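Local atomic coordinates of citrate lyase subunit beta-like protein (Mycobacterium tuberculosis H37Rv, PDB entry 6ARB), a protein that probably acts as a magnesium-dependent lyase of the HpcH/HpaI aldolase family and may play a role in fatty acid biosynthesis. Residues A[21-26]-A[57-62]; A[73-78]-A[98-103]; A[118-123]-A[144-149]. All coordinates share one frame; numbering follows the deposited sequence.

Interaction 1 (A[21-26]-A[57-62]); sequences CPADRP and NALRDT. With COA (coenzyme A), chain F.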
loop_
_atom_site.group_PDB
_atom_site.type_symbol
_atom_site.label_atom_id
_atom_site.label_comp_id
_atom_site.label_asym_id
_atom_site.label_seq_id
_atom_site.Cartn_x
_atom_site.Cartn_y
_atom_site.Cartn_z
ATOM N N CYS A 21 -21.106 17.472 12.829
ATOM C CA CYS A 21 -22.108 17.680 13.868
ATOM C C CYS A 21 -23.375 16.908 13.502
ATOM O O CYS A 21 -23.889 17.049 12.393
ATOM C CB CYS A 21 -22.395 19.173 14.053
ATOM S SG CYS A 21 -23.557 19.573 15.393
ATOM N N PRO A 22 -23.856 16.055 14.422
ATOM C CA PRO A 22 -25.079 15.269 14.217
ATOM C C PRO A 22 -26.279 16.149 13.887
ATOM O O PRO A 22 -26.544 17.143 14.574
ATOM C CB PRO A 22 -25.293 14.596 15.578
ATOM C CG PRO A 22 -23.918 14.478 16.155
ATOM C CD PRO A 22 -23.161 15.692 15.672
ATOM N N ALA A 23 -27.016 15.766 12.850
ATOM C CA ALA A 23 -28.144 16.570 12.385
ATOM C C ALA A 23 -29.324 16.622 13.365
ATOM O O ALA A 23 -30.237 17.423 13.181
ATOM C CB ALA A 23 -28.605 16.094 11.017
ATOM N N ASP A 24 -29.317 15.783 14.398
ATOM C CA ASP A 24 -30.416 15.817 15.354
ATOM C C ASP A 24 -30.059 16.669 16.565
ATOM O O ASP A 24 -30.691 16.571 17.617
ATOM C CB ASP A 24 -30.873 14.410 15.771
ATOM C CG ASP A 24 -29.827 13.652 16.569
ATOM O OD1 ASP A 24 -28.617 13.895 16.376
ATOM O OD2 ASP A 24 -30.227 12.800 17.390
ATOM N N ARG A 25 -29.041 17.507 16.401
ATOM C CA ARG A 25 -28.606 18.411 17.466
ATOM C C ARG A 25 -28.482 19.835 16.937
ATOM O O ARG A 25 -27.399 20.415 16.949
ATOM C CB ARG A 25 -27.272 17.940 18.040
ATOM C CG ARG A 25 -27.275 16.487 18.484
ATOM C CD ARG A 25 -27.080 16.362 19.979
ATOM N NE ARG A 25 -26.302 15.173 20.329
ATOM C CZ ARG A 25 -25.923 14.871 21.568
ATOM N NH1 ARG A 25 -26.250 15.673 22.575
ATOM N NH2 ARG A 25 -25.218 13.772 21.800
ATOM N N PRO A 26 -29.603 20.412 16.476
ATOM C CA PRO A 26 -29.635 21.723 15.810
ATOM C C PRO A 26 -29.212 22.903 16.694
ATOM O O PRO A 26 -28.914 23.974 16.161
ATOM C CB PRO A 26 -31.112 21.871 15.414
ATOM C CG PRO A 26 -31.850 21.028 16.410
ATOM C CD PRO A 26 -30.952 19.841 16.632
ATOM N N ASN A 57 -35.805 16.979 9.683
ATOM C CA ASN A 57 -36.572 18.187 9.974
ATOM C C ASN A 57 -35.666 19.300 10.472
ATOM O O ASN A 57 -35.834 20.456 10.102
ATOM C CB ASN A 57 -37.666 17.921 11.012
ATOM C CG ASN A 57 -38.831 17.127 10.445
ATOM O OD1 ASN A 57 -39.142 17.218 9.255
ATOM N ND2 ASN A 57 -39.482 16.342 11.298
ATOM N N ALA A 58 -34.692 18.948 11.305
ATOM C CA ALA A 58 -33.745 19.939 11.816
ATOM C C ALA A 58 -32.930 20.568 10.683
ATOM O O ALA A 58 -32.712 21.782 10.659
ATOM C CB ALA A 58 -32.828 19.311 12.854
ATOM N N LEU A 59 -32.471 19.736 9.756
ATOM C CA LEU A 59 -31.743 20.217 8.585
ATOM C C LEU A 59 -32.516 21.316 7.870
ATOM O O LEU A 59 -31.956 22.349 7.503
ATOM C CB LEU A 59 -31.505 19.073 7.603
ATOM C CG LEU A 59 -30.184 18.331 7.676
ATOM C CD1 LEU A 59 -30.061 17.429 6.467
ATOM C CD2 LEU A 59 -29.058 19.333 7.703
ATOM N N ARG A 60 -33.807 21.078 7.664
ATOM C CA ARG A 60 -34.672 22.042 6.994
ATOM C C ARG A 60 -34.918 23.280 7.840
ATOM O O ARG A 60 -34.929 24.396 7.324
ATOM C CB ARG A 60 -36.020 21.402 6.639
ATOM C CG ARG A 60 -35.953 20.312 5.570
ATOM C CD ARG A 60 -37.356 19.872 5.151
ATOM N NE ARG A 60 -37.367 19.308 3.804
ATOM C CZ ARG A 60 -38.469 19.100 3.087
ATOM N NH1 ARG A 60 -39.658 19.410 3.590
ATOM N NH2 ARG A 60 -38.383 18.589 1.864
ATOM N N ASP A 61 -35.116 23.080 9.142
ATOM C CA ASP A 61 -35.602 24.148 10.006
ATOM C C ASP A 61 -34.488 25.038 10.546
ATOM O O ASP A 61 -34.760 26.131 11.043
ATOM C CB ASP A 61 -36.468 23.586 11.152
ATOM C CG ASP A 61 -37.614 22.702 10.643
ATOM O OD1 ASP A 61 -38.227 21.970 11.454
ATOM O OD2 ASP A 61 -37.895 22.732 9.424
ATOM N N THR A 62 -33.243 24.582 10.430
ATOM C CA THR A 62 -32.120 25.309 11.008
ATOM C C THR A 62 -30.921 25.409 10.053
ATOM O O THR A 62 -29.894 24.770 10.270
ATOM C CB THR A 62 -31.709 24.680 12.351
ATOM O OG1 THR A 62 -32.841 24.688 13.237
ATOM C CG2 THR A 62 -30.580 25.469 12.985
HETATM N N1A COA F . -20.605 20.094 17.094
HETATM C C2A COA F . -20.931 21.241 17.720
HETATM N N3A COA F . -20.690 21.422 19.026
HETATM C C4A COA F . -20.117 20.449 19.768
HETATM C C5A COA F . -19.765 19.242 19.161
HETATM C C6A COA F . -20.027 19.098 17.792
HETATM N N6A COA F . -19.655 17.822 17.119
HETATM N N7A COA F . -19.214 18.449 20.111
HETATM C C8A COA F . -19.224 19.133 21.276
HETATM N N9A COA F . -19.776 20.340 21.075
HETATM C C1B COA F . -19.948 21.374 22.066
HETATM C C2B COA F . -20.916 21.064 23.104
HETATM O O2B COA F . -22.160 21.524 22.708
HETATM C C3B COA F . -20.454 21.868 24.198
HETATM O O3B COA F . -20.829 23.168 23.927
HETATM P P3B COA F . -20.992 24.177 25.092
HETATM O O7A COA F . -20.668 23.478 26.391
HETATM O O8A COA F . -22.419 24.654 25.100
HETATM O O9A COA F . -20.050 25.346 24.877
HETATM C C4B COA F . -19.004 21.774 24.115
HETATM O O4B COA F . -18.737 21.572 22.715
HETATM C C5B COA F . -18.499 20.655 24.891
HETATM O O5B COA F . -19.228 19.497 24.854
HETATM P P1A COA F . -18.687 18.119 25.312
HETATM O O1A COA F . -19.166 17.870 26.710
HETATM O O2A COA F . -17.184 18.118 25.290
HETATM O O3A COA F . -19.249 17.053 24.322
HETATM P P2A COA F . -20.512 16.153 24.615
HETATM O O4A COA F . -20.297 15.351 25.880
HETATM O O5A COA F . -21.752 16.988 24.738
HETATM O O6A COA F . -20.721 15.150 23.444
HETATM C CBP COA F . -20.027 14.070 21.352
HETATM C CCP COA F . -19.648 14.706 22.696
HETATM C CDP COA F . -21.404 13.421 21.450
HETATM C CEP COA F . -19.015 13.036 20.929
HETATM C CAP COA F . -20.040 15.217 20.317
HETATM O OAP COA F . -18.761 15.734 20.258
HETATM C C9P COA F . -20.390 14.797 18.902
HETATM O O9P COA F . -21.550 14.765 18.520
HETATM N N8P COA F . -19.313 14.427 18.041
HETATM C C7P COA F . -19.560 14.014 16.651
HETATM C C6P COA F . -19.944 12.582 16.408
HETATM C C5P COA F . -20.222 12.269 14.970
HETATM O O5P COA F . -20.684 13.150 14.249
HETATM N N4P COA F . -19.941 10.946 14.470
HETATM C C3P COA F . -20.200 10.662 13.100
HETATM C C2P COA F . -19.003 10.836 12.190
HETATM S S1P COA F . -17.435 10.311 12.867
#
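The Pro26 ring, nearly flat but for its pucker, is the main group between the two segments. Ala58 CB sits off its CB-CG edge, to one side of the ring plane, 4.0 Å from Pro26 CB and 4.1 Å from CG. Thr62 stands by the same CB corner. OG1 lies beside the Thr62 backbone N (chi1 -58°) and CG2 is anti to it. The hydroxyl thus meets Pro26 CB at 4.0 Å, and the methyl meets Pro26 O. The second flat group is the carbonyl of Ala23. Its O meets the Ala58 methyl CB at 3.2 Å, nearly in line with the C=O bond. Ala23 CB itself meets Leu59 CG at 4.3 Å. No hydrogen bond joins the segments. The loop is shaped by a type I turn from Pro22 to Arg25, with Arg25 N bonded to Pro22 O.

Coenzyme A lies beyond the start of the loop. Cys21 SG is 3.4 Å from N1A of the adenine. Pro22 CG is 3.4 Å from O9P of the pantetheine arm. The Arg25 guanidinium comes obliquely to the CDP methyl. Phe20 O and Arg28, close in sequence, hydrogen-bond the cofactor. Phe29 of helix 29-35 touches both Cys21 and Thr62.

Strand 17-22 is the first of the barrel, and helix 52-61 follows the second strand. Here the loop leaving the first strand packs on that helix. Such a loop, at the C-terminal end of a barrel strand and facing a bound ligand, is typical of the TIM barrel, and here it lines the coenzyme A site.

Interaction 2 (A[73-78]-A[98-103]); sequences INAGGT and LPKAES
Pro99 turns its ring toward the backbone of residues 73-75. CD and CG both lie against Ile73 O, with CD at 3.0 Å. CG also reaches Ala75 N at 3.7 Å. The ring thus meets peptide groups more than side chains.

Two side chains continue the contact from Pro99. Leu98 CD1 reaches the start of the turn, 3.9 Å from both Asn74 O and Gly76 N. Lys100 runs past Ala75, its CD 4.0 Å from Ala75 CB. The lysine has CG beside the backbone N (chi1 -69°). The chain bends at its second torsion (115°) and passes the Ala75 methyl on the way to its charged end. NZ forms a salt bridge with Glu44 and a hydrogen bond to the magnesium ligand Asp146. Ala75 CB also faces Pro99 O.

No direct hydrogen bond crosses between the segments. Water 1 bridges them instead, bonded to Gly76 N at 2.7 Å, from which it accepts, and to Pro99 O at 2.9 Å. Within 73-78, a type II turn runs from Ala75 to Thr78. Thr78 OG1 donates to Ala75 O at 2.9 Å, with the donor tilted 16° from the carbonyl plane. The same hydroxyl caps helix 79-88 through Gln81 N. The Asn74 amide bonds Asp84 through ND2.

The two loops follow neighbouring strands of the barrel, 69-72 and 95-98. Their contact is mostly apolar carbon against backbone, with one water as the polar link. Ile73 O is buried here without a hydrogen-bond partner, facing only ring carbons of Pro99 across the contact. The Lys100 ammonium probably offsets part of the negative charge of Glu44 and Asp146.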
loop_
_atom_site.group_PDB
_atom_site.type_symbol
_atom_site.label_atom_id
_atom_site.label_comp_id
_atom_site.label_asym_id
_atom_site.label_seq_id
_atom_site.Cartn_x
_atom_site.Cartn_y
_atom_site.Cartn_z
ATOM N N ILE A 73 -25.045 12.119 3.883
ATOM C CA ILE A 73 -26.289 11.385 3.728
ATOM C C ILE A 73 -26.028 9.919 4.029
ATOM O O ILE A 73 -24.930 9.562 4.445
ATOM C CB ILE A 73 -26.842 11.554 2.311
ATOM C CG1 ILE A 73 -25.796 11.127 1.271
ATOM C CG2 ILE A 73 -27.276 13.008 2.104
ATOM C CD1 ILE A 73 -26.333 11.141 -0.165
ATOM N N ASN A 74 -27.033 9.071 3.842
ATOM C CA ASN A 74 -26.832 7.639 4.033
ATOM C C ASN A 74 -26.318 6.941 2.773
ATOM O O ASN A 74 -26.261 7.536 1.694
ATOM C CB ASN A 74 -28.096 6.978 4.593
ATOM C CG ASN A 74 -28.351 7.369 6.057
ATOM O OD1 ASN A 74 -27.811 6.752 6.985
ATOM N ND2 ASN A 74 -29.152 8.409 6.261
ATOM N N ALA A 75 -25.932 5.680 2.919
ATOM C CA ALA A 75 -25.309 4.936 1.828
ATOM C C ALA A 75 -26.230 4.679 0.627
ATOM O O ALA A 75 -27.459 4.677 0.746
ATOM C CB ALA A 75 -24.728 3.612 2.358
ATOM N N GLY A 76 -25.617 4.448 -0.527
ATOM C CA GLY A 76 -26.355 4.097 -1.729
ATOM C C GLY A 76 -27.238 2.877 -1.543
ATOM O O GLY A 76 -26.860 1.922 -0.862
ATOM N N GLY A 77 -28.430 2.924 -2.133
ATOM C CA GLY A 77 -29.361 1.806 -2.093
ATOM C C GLY A 77 -30.183 1.636 -0.824
ATOM O O GLY A 77 -31.002 0.719 -0.735
ATOM N N THR A 78 -29.981 2.502 0.165
ATOM C CA THR A 78 -30.739 2.395 1.408
ATOM C C THR A 78 -31.976 3.285 1.373
ATOM O O THR A 78 -31.980 4.324 0.716
ATOM C CB THR A 78 -29.894 2.766 2.644
ATOM O OG1 THR A 78 -29.623 4.179 2.650
ATOM C CG2 THR A 78 -28.585 1.994 2.633
ATOM N N LEU A 98 -20.932 11.007 0.834
ATOM C CA LEU A 98 -21.513 9.691 0.614
ATOM C C LEU A 98 -20.729 8.657 1.407
ATOM O O LEU A 98 -19.577 8.365 1.083
ATOM C CB LEU A 98 -21.465 9.336 -0.879
ATOM C CG LEU A 98 -21.818 7.893 -1.221
ATOM C CD1 LEU A 98 -23.263 7.603 -0.853
ATOM C CD2 LEU A 98 -21.564 7.620 -2.708
ATOM N N PRO A 99 -21.347 8.097 2.453
ATOM C CA PRO A 99 -20.637 7.081 3.227
ATOM C C PRO A 99 -20.646 5.737 2.507
ATOM O O PRO A 99 -21.510 5.490 1.643
ATOM C CB PRO A 99 -21.451 7.014 4.519
ATOM C CG PRO A 99 -22.826 7.297 4.071
ATOM C CD PRO A 99 -22.735 8.265 2.914
ATOM N N LYS A 100 -19.673 4.895 2.851
ATOM C CA LYS A 100 -19.532 3.569 2.255
ATOM C C LYS A 100 -19.520 3.657 0.733
ATOM O O LYS A 100 -20.098 2.808 0.049
ATOM C CB LYS A 100 -20.659 2.641 2.727
ATOM C CG LYS A 100 -20.578 2.245 4.209
ATOM C CD LYS A 100 -21.751 2.805 4.982
ATOM C CE LYS A 100 -21.815 2.237 6.386
ATOM N NZ LYS A 100 -21.436 3.243 7.422
ATOM N N ALA A 101 -18.862 4.686 0.199
ATOM C CA ALA A 101 -18.737 4.836 -1.245
ATOM C C ALA A 101 -18.018 3.628 -1.840
ATOM O O ALA A 101 -16.910 3.293 -1.438
ATOM C CB ALA A 101 -18.008 6.126 -1.594
ATOM N N GLU A 102 -18.667 2.978 -2.805
ATOM C CA GLU A 102 -18.178 1.709 -3.320
ATOM C C GLU A 102 -18.124 1.587 -4.842
ATOM O O GLU A 102 -17.542 0.637 -5.356
ATOM C CB GLU A 102 -18.988 0.560 -2.712
ATOM C CG GLU A 102 -18.558 0.278 -1.283
ATOM C CD GLU A 102 -19.298 -0.880 -0.654
ATOM O OE1 GLU A 102 -18.779 -1.417 0.336
ATOM O OE2 GLU A 102 -20.391 -1.240 -1.134
ATOM N N SER A 103 -18.723 2.531 -5.562
ATOM C CA SER A 103 -18.628 2.537 -7.024
ATOM C C SER A 103 -18.831 3.941 -7.589
ATOM O O SER A 103 -19.446 4.800 -6.947
ATOM C CB SER A 103 -19.665 1.592 -7.639
ATOM O OG SER A 103 -20.974 2.144 -7.509
HETATM O O HOH W 1 -22.933 4.260 -0.552
#

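Interaction 3 (A[118-123]-A[144-149]); sequences LVETAR and AEDLIA. With MG (magnesium ion), chain D; PYR (pyruvic acid), chain E.
Glu120 and Asp146 meet through a shared magnesium ion. Glu120 OE1 and Asp146 OD2 each bind it at 2.2 Å. The two oxygens are 3.2 Å apart, a closeness the metal makes tolerable. The side chains run side by side, with their carboxylate planes 85° apart. Pyruvate chelates the ion through OXT and O3, and waters 2 and 3 complete six ligands.

Hydrogen bonds hold the pyruvate carboxylate on the first turn of helix 144-151. Glu145 N donates to pyruvate O at 3.0 Å (153°). Asp146 N donates to pyruvate OXT at 2.9 Å (150°). The N-terminal end of the helix dipole would probably also favour the carboxylate's negative charge. Arg72 also bonds pyruvate. In the second shell, Lys100 N makes a hydrogen bond to Glu120 OE2.

Packing completes the contact. Glu120 CB lies 3.7 Å from Asp146 CB. Leu147 extends CD1 to the peptide between Thr121 and Ala122, 4.1 Å from Ala122 N. Pro263 of a neighbouring subunit packs on Asp146.

Acidic ligands after strands 114-119 and 137-142, chelated pyruvate and a helix N-terminus at its carboxylate mark the metal site of the HpcH/HpaI aldolase TIM barrel.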
loop_
_atom_site.group_PDB
_atom_site.type_symbol
_atom_site.label_atom_id
_atom_site.label_comp_id
_atom_site.label_asym_id
_atom_site.label_seq_id
_atom_site.Cartn_x
_atom_site.Cartn_y
_atom_site.Cartn_z
ATOM N N LEU A 118 -16.823 9.166 0.848
ATOM C CA LEU A 118 -16.199 8.592 2.029
ATOM C C LEU A 118 -15.952 7.096 1.824
ATOM O O LEU A 118 -16.874 6.286 1.905
ATOM C CB LEU A 118 -17.105 8.826 3.245
ATOM C CG LEU A 118 -16.748 8.123 4.562
ATOM C CD1 LEU A 118 -15.286 8.369 4.943
ATOM C CD2 LEU A 118 -17.705 8.591 5.662
ATOM N N VAL A 119 -14.707 6.734 1.530
ATOM C CA VAL A 119 -14.363 5.342 1.304
ATOM C C VAL A 119 -14.015 4.697 2.626
ATOM O O VAL A 119 -13.065 5.112 3.291
ATOM C CB VAL A 119 -13.167 5.215 0.335
ATOM C CG1 VAL A 119 -12.718 3.776 0.250
ATOM C CG2 VAL A 119 -13.549 5.763 -1.046
ATOM N N GLU A 120 -14.776 3.679 3.008
ATOM C CA GLU A 120 -14.622 3.100 4.340
ATOM C C GLU A 120 -14.957 1.618 4.358
ATOM O O GLU A 120 -15.387 1.083 5.381
ATOM C CB GLU A 120 -15.506 3.851 5.337
ATOM C CG GLU A 120 -16.964 4.024 4.893
ATOM C CD GLU A 120 -17.718 4.921 5.827
ATOM O OE1 GLU A 120 -17.186 5.168 6.938
ATOM O OE2 GLU A 120 -18.823 5.372 5.471
ATOM N N THR A 121 -14.764 0.974 3.212
ATOM C CA THR A 121 -14.945 -0.465 3.060
ATOM C C THR A 121 -13.895 -0.999 2.091
ATOM O O THR A 121 -13.280 -0.225 1.325
ATOM C CB THR A 121 -16.351 -0.812 2.495
ATOM O OG1 THR A 121 -16.450 -0.350 1.146
ATOM C CG2 THR A 121 -17.451 -0.175 3.334
ATOM N N ALA A 122 -13.687 -2.314 2.121
ATOM C CA ALA A 122 -12.723 -2.948 1.232
ATOM C C ALA A 122 -13.089 -2.685 -0.228
ATOM O O ALA A 122 -12.237 -2.297 -1.027
ATOM C CB ALA A 122 -12.621 -4.437 1.518
ATOM N N ARG A 123 -14.365 -2.855 -0.570
ATOM C CA ARG A 123 -14.816 -2.597 -1.943
ATOM C C ARG A 123 -14.496 -1.160 -2.343
ATOM O O ARG A 123 -14.005 -0.899 -3.426
ATOM C CB ARG A 123 -16.318 -2.882 -2.099
ATOM C CG ARG A 123 -16.807 -2.757 -3.547
ATOM C CD ARG A 123 -16.137 -3.779 -4.464
ATOM N NE ARG A 123 -16.686 -5.116 -4.258
ATOM C CZ ARG A 123 -17.793 -5.560 -4.847
ATOM N NH1 ARG A 123 -18.455 -4.768 -5.684
ATOM N NH2 ARG A 123 -18.238 -6.787 -4.600
ATOM N N ALA A 144 -11.563 4.906 8.984
ATOM C CA ALA A 144 -10.828 3.760 9.513
ATOM C C ALA A 144 -11.733 2.784 10.265
ATOM O O ALA A 144 -11.497 1.577 10.263
ATOM C CB ALA A 144 -9.705 4.239 10.425
ATOM N N GLU A 145 -12.769 3.310 10.912
ATOM C CA GLU A 145 -13.576 2.481 11.800
ATOM C C GLU A 145 -14.566 1.580 11.066
ATOM O O GLU A 145 -14.651 0.387 11.364
ATOM C CB GLU A 145 -14.262 3.326 12.866
ATOM C CG GLU A 145 -13.294 4.276 13.567
ATOM C CD GLU A 145 -12.100 3.546 14.165
ATOM O OE1 GLU A 145 -12.296 2.427 14.692
ATOM O OE2 GLU A 145 -10.963 4.081 14.110
ATOM N N ASP A 146 -15.305 2.133 10.110
ATOM C CA ASP A 146 -16.127 1.301 9.237
ATOM C C ASP A 146 -15.263 0.341 8.417
ATOM O O ASP A 146 -15.669 -0.791 8.151
ATOM C CB ASP A 146 -17.011 2.164 8.322
ATOM C CG ASP A 146 -18.437 2.261 8.825
ATOM O OD1 ASP A 146 -19.025 1.236 9.231
ATOM O OD2 ASP A 146 -18.984 3.369 8.834
ATOM N N LEU A 147 -14.062 0.778 8.034
ATOM C CA LEU A 147 -13.141 -0.117 7.354
ATOM C C LEU A 147 -12.918 -1.386 8.176
ATOM O O LEU A 147 -13.136 -2.506 7.701
ATOM C CB LEU A 147 -11.794 0.566 7.078
ATOM C CG LEU A 147 -10.726 -0.340 6.439
ATOM C CD1 LEU A 147 -11.187 -0.923 5.109
ATOM C CD2 LEU A 147 -9.397 0.396 6.285
ATOM N N ILE A 148 -12.476 -1.224 9.411
ATOM C CA ILE A 148 -12.218 -2.392 10.252
ATOM C C ILE A 148 -13.513 -3.154 10.556
ATOM O O ILE A 148 -13.556 -4.395 10.588
ATOM C CB ILE A 148 -11.562 -1.965 11.571
ATOM C CG1 ILE A 148 -10.147 -1.434 11.297
ATOM C CG2 ILE A 148 -11.572 -3.110 12.556
ATOM C CD1 ILE A 148 -9.132 -2.501 10.899
ATOM N N ALA A 149 -14.573 -2.395 10.785
ATOM C CA ALA A 149 -15.869 -2.987 11.064
ATOM C C ALA A 149 -16.295 -3.907 9.917
ATOM O O ALA A 149 -16.678 -5.058 10.146
ATOM C CB ALA A 149 -16.901 -1.897 11.313
HETATM MG MG MG D . -18.249 5.417 8.902
HETATM C C PYR E . -15.566 5.958 9.913
HETATM O O PYR E . -14.319 5.861 10.304
HETATM O OXT PYR E . -16.278 4.863 9.879
HETATM C CA PYR E . -16.106 7.201 9.539
HETATM O O3 PYR E . -17.402 7.406 9.451
HETATM C CB PYR E . -15.190 8.345 9.227
HETATM O O HOH W 2 -19.727 5.530 10.758
HETATM O O HOH W 3 -20.154 5.983 7.814
#

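The three contacts come in series along one closed barrel of eight parallel strands. Interaction 1 joins the loop after strand 17-22 to helix 52-61. Interaction 2 joins the loops after strands 69-72 and 95-98. Interaction 3 joins the end of strand 114-119 and the turn after it to the start of helix 144-151, which follows strand 137-142. Centres of interactions 1 and 2 are 20 Å apart, those of 1 and 3 26 Å, without touching. The centres of 2 and 3 are 12 Å apart and the two touch, with Glu102 OE1 2.7 Å from Thr121 OG1. Together they place the coenzyme A site and the magnesium-pyruvate site at the C-terminal ends of the strands.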